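Local coordinates for methanol--corrinoid protein co-methyltransferase (Methanosarcina barkeri, PDB 2I2X), which catalyses the transfer of the methyl group of methanol to the cob(I)amide carried by its partner protein MtaC, an early step of methanogenesis from methanol, at residues D128-E131 with Q137-G140; K169-Y174 with T445-E450. One frame throughout, in Å; residues are numbered along the deposited sequence.

Contact 1 of 2, residues D128-E131 with Q137-G140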
ATOM      1  N   ASP A 128      -2.893  -8.128  25.163  1.00 14.06           N
ATOM      2  CA  ASP A 128      -2.791  -7.901  26.603  1.00 15.56           C
ATOM      3  C   ASP A 128      -4.173  -7.663  27.129  1.00 16.33           C
ATOM      4  O   ASP A 128      -4.657  -6.541  27.152  1.00 16.56           O
ATOM      5  CB  ASP A 128      -1.856  -6.747  26.993  1.00 15.66           C
ATOM      6  CG  ASP A 128      -1.372  -6.863  28.460  1.00 16.59           C
ATOM      7  OD1 ASP A 128      -2.079  -7.529  29.254  1.00 13.97           O
ATOM      8  OD2 ASP A 128      -0.309  -6.288  28.814  1.00 14.35           O
ATOM      9  N   ILE A 129      -4.813  -8.750  27.535  1.00 17.43           N
ATOM     10  CA  ILE A 129      -6.197  -8.713  27.976  1.00 17.94           C
ATOM     11  C   ILE A 129      -6.361  -8.362  29.476  1.00 18.92           C
ATOM     12  O   ILE A 129      -7.489  -8.272  29.962  1.00 19.44           O
ATOM     13  CB  ILE A 129      -6.887 -10.061  27.673  1.00 17.88           C
ATOM     14  CG1 ILE A 129      -6.175 -11.225  28.394  1.00 17.90           C
ATOM     15  CG2 ILE A 129      -6.927 -10.300  26.211  1.00 16.65           C
ATOM     16  CD1 ILE A 129      -6.957 -12.547  28.404  1.00 16.55           C
ATOM     17  N   ARG A 130      -5.257  -8.147  30.195  1.00 19.37           N
ATOM     18  CA  ARG A 130      -5.292  -7.896  31.650  1.00 20.05           C
ATOM     19  C   ARG A 130      -5.826  -6.497  32.017  1.00 21.26           C
ATOM     20  O   ARG A 130      -5.140  -5.693  32.637  1.00 20.36           O
ATOM     21  CB  ARG A 130      -3.905  -8.121  32.266  1.00 19.40           C
ATOM     22  CG  ARG A 130      -3.314  -9.513  32.024  1.00 17.51           C
ATOM     23  CD  ARG A 130      -1.837  -9.578  32.398  1.00 15.85           C
ATOM     24  NE  ARG A 130      -1.039  -8.569  31.697  1.00 14.18           N
ATOM     25  CZ  ARG A 130       0.083  -8.020  32.156  1.00 15.20           C
ATOM     26  NH1 ARG A 130       0.591  -8.366  33.352  1.00 16.48           N
ATOM     27  NH2 ARG A 130       0.701  -7.105  31.419  1.00 14.41           N
ATOM     28  N   GLU A 131      -7.066  -6.231  31.616  1.00 23.23           N
ATOM     29  CA  GLU A 131      -7.714  -4.932  31.813  1.00 25.25           C
ATOM     30  C   GLU A 131      -9.259  -5.069  31.749  1.00 26.23           C
ATOM     31  O   GLU A 131      -9.767  -5.946  31.050  1.00 26.48           O
ATOM     32  CB  GLU A 131      -7.214  -3.957  30.756  1.00 25.05           C
ATOM     33  CG  GLU A 131      -7.879  -2.619  30.790  1.00 27.54           C
ATOM     34  CD  GLU A 131      -7.161  -1.571  29.985  1.00 29.33           C
ATOM     35  OE1 GLU A 131      -7.011  -1.760  28.756  1.00 30.99           O
ATOM     36  OE2 GLU A 131      -6.780  -0.535  30.581  1.00 29.84           O
ATOM     37  N   GLN A 137      -5.631  -4.685  35.296  1.00 22.36           N
ATOM     38  CA  GLN A 137      -5.711  -5.809  36.195  1.00 22.26           C
ATOM     39  C   GLN A 137      -4.603  -6.777  35.847  1.00 21.45           C
ATOM     40  O   GLN A 137      -4.833  -7.928  35.464  1.00 20.69           O
ATOM     41  CB  GLN A 137      -7.069  -6.464  36.058  1.00 22.96           C
ATOM     42  CG  GLN A 137      -8.181  -5.614  36.660  1.00 27.28           C
ATOM     43  CD  GLN A 137      -9.405  -6.433  36.973  1.00 34.65           C
ATOM     44  OE1 GLN A 137      -9.731  -6.643  38.154  1.00 37.21           O
ATOM     45  NE2 GLN A 137     -10.084  -6.941  35.917  1.00 36.06           N
ATOM     46  N   LEU A 138      -3.382  -6.287  35.995  1.00 21.23           N
ATOM     47  CA  LEU A 138      -2.205  -6.959  35.470  1.00 20.81           C
ATOM     48  C   LEU A 138      -1.920  -8.278  36.147  1.00 21.30           C
ATOM     49  O   LEU A 138      -1.231  -9.120  35.581  1.00 21.15           O
ATOM     50  CB  LEU A 138      -0.996  -6.047  35.576  1.00 20.60           C
ATOM     51  CG  LEU A 138      -1.033  -4.700  34.861  1.00 20.14           C
ATOM     52  CD1 LEU A 138       0.321  -4.029  35.033  1.00 18.41           C
ATOM     53  CD2 LEU A 138      -1.374  -4.850  33.365  1.00 19.43           C
ATOM     54  N   ARG A 139      -2.444  -8.447  37.359  1.00 22.00           N
ATOM     55  CA  ARG A 139      -2.255  -9.671  38.139  1.00 22.85           C
ATOM     56  C   ARG A 139      -3.583 -10.312  38.536  1.00 23.59           C
ATOM     57  O   ARG A 139      -3.616 -11.246  39.315  1.00 24.69           O
ATOM     58  CB  ARG A 139      -1.376  -9.386  39.357  1.00 22.37           C
ATOM     59  CG  ARG A 139      -0.041  -8.780  38.937  1.00 22.44           C
ATOM     60  CD  ARG A 139       0.831  -8.265  40.070  1.00 19.88           C
ATOM     61  NE  ARG A 139       2.043  -7.718  39.477  1.00 17.89           N
ATOM     62  CZ  ARG A 139       3.259  -7.823  39.995  1.00 18.07           C
ATOM     63  NH1 ARG A 139       3.446  -8.430  41.175  1.00 19.53           N
ATOM     64  NH2 ARG A 139       4.297  -7.312  39.336  1.00 15.71           N
ATOM     65  N   GLY A 140      -4.678  -9.831  37.968  1.00 24.28           N
ATOM     66  CA  GLY A 140      -5.995 -10.382  38.253  1.00 25.68           C
ATOM     67  C   GLY A 140      -6.359 -11.768  37.724  1.00 26.76           C
ATOM     68  O   GLY A 140      -5.489 -12.596  37.403  1.00 25.78           O
TER
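Arg130 reaches across to Leu138 and Gln137 with both its backbone and its long side chain. Its carbonyl O accepts a hydrogen bond from Gln137 N (2.9 Å). The side chain starts close to the facing backbone, with Arg130 CB 3.3 Å from Gln137 O. With CG anti to the carbonyl carbon (chi1 -57°), the chain runs alongside the 137-140 turn, and Arg130 CD lies 3.3 Å from Leu138 O. A bend at chi3 turns the guanidinium group so that NE and NH2 face Asp128 while NH1 is left for Leu138 and Asp195. NE and NH2 grip Asp128 side-on: Arg130 NE meets Asp128 OD1 at 2.9 Å and NH2 binds OD2 almost straight, in the guanidinium plane and on the syn lone pair. NH1 turns the other way, to Leu138 O at 3.0 Å, in a more bent bond (139° at the hydrogen), and also forms a salt bridge with Asp195 of helix 181-210. Over one face of the guanidinium lies Leu138 CD2, 3.6 Å above the plane near its centre. Arginine suits this buried place because one flat cation can serve two carboxylates and a carbonyl, while leucine offers an apolar branch to cover its face. Asp128 OD2 also accepts a bond from Met166 N, so the pair is held from the next loop as well. Arg130 centres an inverse gamma turn, and a type I beta turn runs from Gln137 to Gly140; together they shape a beta-alpha loop of the TIM barrel, between strand 119-126 and helix 143-155.

Contact 2 of 2, residues K169-Y174 with T445-E450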
ATOM      1  N   LYS A 169       0.980   1.849  31.373  1.00 13.91           N
ATOM      2  CA  LYS A 169       0.168   2.581  30.408  1.00 14.17           C
ATOM      3  C   LYS A 169      -0.650   3.726  31.039  1.00 14.11           C
ATOM      4  O   LYS A 169      -0.699   4.840  30.499  1.00 14.60           O
ATOM      5  CB  LYS A 169      -0.726   1.576  29.663  1.00 14.26           C
ATOM      6  CG  LYS A 169      -1.781   2.143  28.750  1.00 16.08           C
ATOM      7  CD  LYS A 169      -2.371   1.041  27.868  1.00 18.06           C
ATOM      8  CE  LYS A 169      -3.623   0.409  28.443  1.00 19.68           C
ATOM      9  NZ  LYS A 169      -4.854   1.029  27.908  1.00 20.36           N
ATOM     10  N   GLU A 170      -1.273   3.460  32.187  1.00 13.68           N
ATOM     11  CA  GLU A 170      -2.174   4.421  32.834  1.00 13.13           C
ATOM     12  C   GLU A 170      -1.446   5.687  33.306  1.00 13.01           C
ATOM     13  O   GLU A 170      -1.950   6.797  33.139  1.00 13.09           O
ATOM     14  CB  GLU A 170      -2.980   3.750  33.975  1.00 12.83           C
ATOM     15  CG  GLU A 170      -2.258   3.516  35.348  1.00 14.95           C
ATOM     16  CD  GLU A 170      -1.042   2.555  35.295  1.00 16.89           C
ATOM     17  OE1 GLU A 170      -0.034   2.874  34.618  1.00 17.38           O
ATOM     18  OE2 GLU A 170      -1.077   1.504  35.972  1.00 15.52           O
ATOM     19  N   VAL A 171      -0.256   5.530  33.876  1.00 12.56           N
ATOM     20  CA  VAL A 171       0.508   6.695  34.305  1.00 12.64           C
ATOM     21  C   VAL A 171       1.158   7.416  33.128  1.00 12.66           C
ATOM     22  O   VAL A 171       1.258   8.651  33.140  1.00 12.51           O
ATOM     23  CB  VAL A 171       1.542   6.361  35.415  1.00 12.94           C
ATOM     24  CG1 VAL A 171       2.301   7.620  35.829  1.00 11.82           C
ATOM     25  CG2 VAL A 171       0.835   5.761  36.610  1.00 10.82           C
ATOM     26  N   PHE A 172       1.585   6.656  32.115  1.00 12.89           N
ATOM     27  CA  PHE A 172       2.088   7.241  30.867  1.00 12.73           C
ATOM     28  C   PHE A 172       1.051   8.153  30.197  1.00 12.93           C
ATOM     29  O   PHE A 172       1.377   9.277  29.788  1.00 13.12           O
ATOM     30  CB  PHE A 172       2.564   6.171  29.857  1.00 12.94           C
ATOM     31  CG  PHE A 172       2.746   6.722  28.462  1.00 11.92           C
ATOM     32  CD1 PHE A 172       3.961   7.284  28.082  1.00 10.13           C
ATOM     33  CD2 PHE A 172       1.671   6.765  27.570  1.00 11.31           C
ATOM     34  CE1 PHE A 172       4.131   7.841  26.848  1.00  7.73           C
ATOM     35  CE2 PHE A 172       1.824   7.342  26.318  1.00 11.84           C
ATOM     36  CZ  PHE A 172       3.065   7.876  25.956  1.00 10.84           C
ATOM     37  N   ASP A 173      -0.183   7.667  30.066  1.00 13.27           N
ATOM     38  CA  ASP A 173      -1.239   8.428  29.380  1.00 14.06           C
ATOM     39  C   ASP A 173      -1.508   9.770  30.031  1.00 14.44           C
ATOM     40  O   ASP A 173      -1.748  10.767  29.332  1.00 14.66           O
ATOM     41  CB  ASP A 173      -2.532   7.640  29.344  1.00 14.32           C
ATOM     42  CG  ASP A 173      -2.528   6.547  28.295  1.00 17.18           C
ATOM     43  OD1 ASP A 173      -1.738   6.601  27.314  1.00 17.83           O
ATOM     44  OD2 ASP A 173      -3.347   5.618  28.455  1.00 20.77           O
ATOM     45  N   TYR A 174      -1.499   9.770  31.372  1.00 14.33           N
ATOM     46  CA  TYR A 174      -1.556  10.978  32.173  1.00 14.31           C
ATOM     47  C   TYR A 174      -0.316  11.855  31.959  1.00 13.91           C
ATOM     48  O   TYR A 174      -0.454  13.021  31.605  1.00 14.52           O
ATOM     49  CB  TYR A 174      -1.765  10.631  33.667  1.00 15.41           C
ATOM     50  CG  TYR A 174      -1.692  11.818  34.608  1.00 16.04           C
ATOM     51  CD1 TYR A 174      -0.495  12.122  35.264  1.00 16.22           C
ATOM     52  CD2 TYR A 174      -2.811  12.647  34.829  1.00 16.65           C
ATOM     53  CE1 TYR A 174      -0.403  13.215  36.125  1.00 18.94           C
ATOM     54  CE2 TYR A 174      -2.743  13.751  35.707  1.00 17.34           C
ATOM     55  CZ  TYR A 174      -1.525  14.026  36.353  1.00 20.24           C
ATOM     56  OH  TYR A 174      -1.387  15.097  37.232  1.00 18.50           O
ATOM     57  N   THR A 445       3.535   7.928  45.656  1.00 16.16           N
ATOM     58  CA  THR A 445       2.576   8.784  46.318  1.00 16.25           C
ATOM     59  C   THR A 445       2.057   9.875  45.384  1.00 16.29           C
ATOM     60  O   THR A 445       0.860  10.149  45.360  1.00 16.50           O
ATOM     61  CB  THR A 445       3.041   9.317  47.733  1.00 16.42           C
ATOM     62  OG1 THR A 445       3.453  10.683  47.641  1.00 16.23           O
ATOM     63  CG2 THR A 445       4.151   8.441  48.354  1.00 15.23           C
ATOM     64  N   LYS A 446       2.934  10.479  44.596  1.00 16.58           N
ATOM     65  CA  LYS A 446       2.464  11.443  43.573  1.00 17.24           C
ATOM     66  C   LYS A 446       1.388  10.891  42.601  1.00 17.08           C
ATOM     67  O   LYS A 446       0.346  11.509  42.456  1.00 17.75           O
ATOM     68  CB  LYS A 446       3.640  12.076  42.821  1.00 17.39           C
ATOM     69  CG  LYS A 446       3.251  12.987  41.657  1.00 18.58           C
ATOM     70  CD  LYS A 446       4.520  13.463  40.918  1.00 18.28           C
ATOM     71  CE  LYS A 446       4.181  14.375  39.759  1.00 18.98           C
ATOM     72  NZ  LYS A 446       3.796  15.728  40.189  1.00 18.40           N
ATOM     73  N   TYR A 447       1.612   9.734  41.975  1.00 16.76           N
ATOM     74  CA  TYR A 447       0.601   9.169  41.037  1.00 16.82           C
ATOM     75  C   TYR A 447      -0.629   8.509  41.683  1.00 17.91           C
ATOM     76  O   TYR A 447      -1.708   8.474  41.083  1.00 17.43           O
ATOM     77  CB  TYR A 447       1.247   8.351  39.888  1.00 15.23           C
ATOM     78  CG  TYR A 447       2.240   9.242  39.202  1.00 12.86           C
ATOM     79  CD1 TYR A 447       1.810  10.343  38.454  1.00 10.92           C
ATOM     80  CD2 TYR A 447       3.607   9.068  39.390  1.00 11.04           C
ATOM     81  CE1 TYR A 447       2.705  11.218  37.892  1.00  9.73           C
ATOM     82  CE2 TYR A 447       4.515   9.941  38.835  1.00 10.99           C
ATOM     83  CZ  TYR A 447       4.057  11.018  38.077  1.00 11.52           C
ATOM     84  OH  TYR A 447       4.966  11.895  37.503  1.00 14.21           O
ATOM     85  N   LYS A 448      -0.489   8.045  42.922  1.00 19.83           N
ATOM     86  CA  LYS A 448      -1.664   7.651  43.699  1.00 21.81           C
ATOM     87  C   LYS A 448      -2.644   8.820  43.834  1.00 22.47           C
ATOM     88  O   LYS A 448      -3.841   8.680  43.626  1.00 22.81           O
ATOM     89  CB  LYS A 448      -1.250   7.180  45.062  1.00 22.18           C
ATOM     90  CG  LYS A 448      -1.042   5.690  45.176  1.00 25.26           C
ATOM     91  CD  LYS A 448      -0.439   5.398  46.551  1.00 31.36           C
ATOM     92  CE  LYS A 448      -1.311   4.453  47.377  1.00 34.00           C
ATOM     93  NZ  LYS A 448      -0.436   3.489  48.131  1.00 37.30           N
ATOM     94  N   SER A 449      -2.114   9.991  44.143  1.00 23.54           N
ATOM     95  CA  SER A 449      -2.927  11.169  44.346  1.00 24.29           C
ATOM     96  C   SER A 449      -3.408  11.746  43.001  1.00 24.99           C
ATOM     97  O   SER A 449      -4.592  12.066  42.849  1.00 25.46           O
ATOM     98  CB  SER A 449      -2.135  12.189  45.181  1.00 24.08           C
ATOM     99  OG  SER A 449      -2.711  13.477  45.127  1.00 24.87           O
ATOM    100  N   GLU A 450      -2.512  11.846  42.018  1.00 25.49           N
ATOM    101  CA  GLU A 450      -2.853  12.493  40.733  1.00 25.51           C
ATOM    102  C   GLU A 450      -3.622  11.656  39.723  1.00 25.04           C
ATOM    103  O   GLU A 450      -4.311  12.214  38.882  1.00 25.42           O
ATOM    104  CB  GLU A 450      -1.623  13.109  40.077  1.00 25.85           C
ATOM    105  CG  GLU A 450      -0.965  14.171  40.956  1.00 27.62           C
ATOM    106  CD  GLU A 450       0.074  14.988  40.225  1.00 31.56           C
ATOM    107  OE1 GLU A 450       0.207  14.859  38.973  1.00 32.88           O
ATOM    108  OE2 GLU A 450       0.765  15.771  40.913  1.00 33.40           O
TER
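This is a helix-helix contact on the outer side of the corrinoid pocket, where helix 169-176 meets the C-terminal end of helix 436-450. The short segments cross at 75° with their axes 11.4 Å apart; the tyrosine rings span most of the separation, Tyr447 toward Val171 and Tyr174 toward Glu450. Val171 and Tyr447 form its apolar part. Val171 CG1, anti to the backbone N (chi1 -180°), lies over one face of the Tyr447 ring in a CH-pi contact, 3.9 Å from the centroid and displaced toward the rim. The opposite face is covered by Lys446 CG, so the ring is sandwiched between a neighbour on its own helix and the valine of the other helix. Valine suits the place where the two backbones come nearest, because its short branch puts a methyl directly on the ring. Tyr174 CE1 comes to the edge of the same ring, 4.1 Å from Tyr447 CE1. Beyond this edge, Tyr174 OH is modelled as donating to Glu450 OE1, at a separation too short to be trusted in detail. Ring and carboxylate planes are turned 69° from each other. The other carboxylate oxygen, Glu450 OE2, takes a salt bridge from Lys446 NZ (3.1 Å), one helical turn earlier, which restrains the acid and probably favours its charged form. Tyrosine suits both positions, combining an apolar ring with a polar end: Tyr447 OH bonds to Asp180. Behind the contact, Val171 also packs on Ser187 and Leu191 of helix 181-210, while Phe172 leans on that helix and on helix 220-230.

Following the chain from the N terminus, strand 119-126 of the barrel leads into contact 1, which closes a short loop of five intervening residues before helix 143-155 begins. Contact 2 opens on helix 169-176 and closes only after 270 more residues. The two are therefore in series, neither nested nor crossed. Contact 1 shapes a local connection, whereas contact 2 joins helix 169-176, which follows barrel strand 160-163, to helix 436-450, the last helix of the chain. Their centres are about 17 Å apart, yet they meet through a long, weak ion pair, Glu131 OE1 to Lys169 NZ at 3.6 Å, beside the corrinoid pocket to which Lys169 belongs; Glu131 OE2 makes its stronger salt bridge to Arg159 of the neighbouring MtaB subunit.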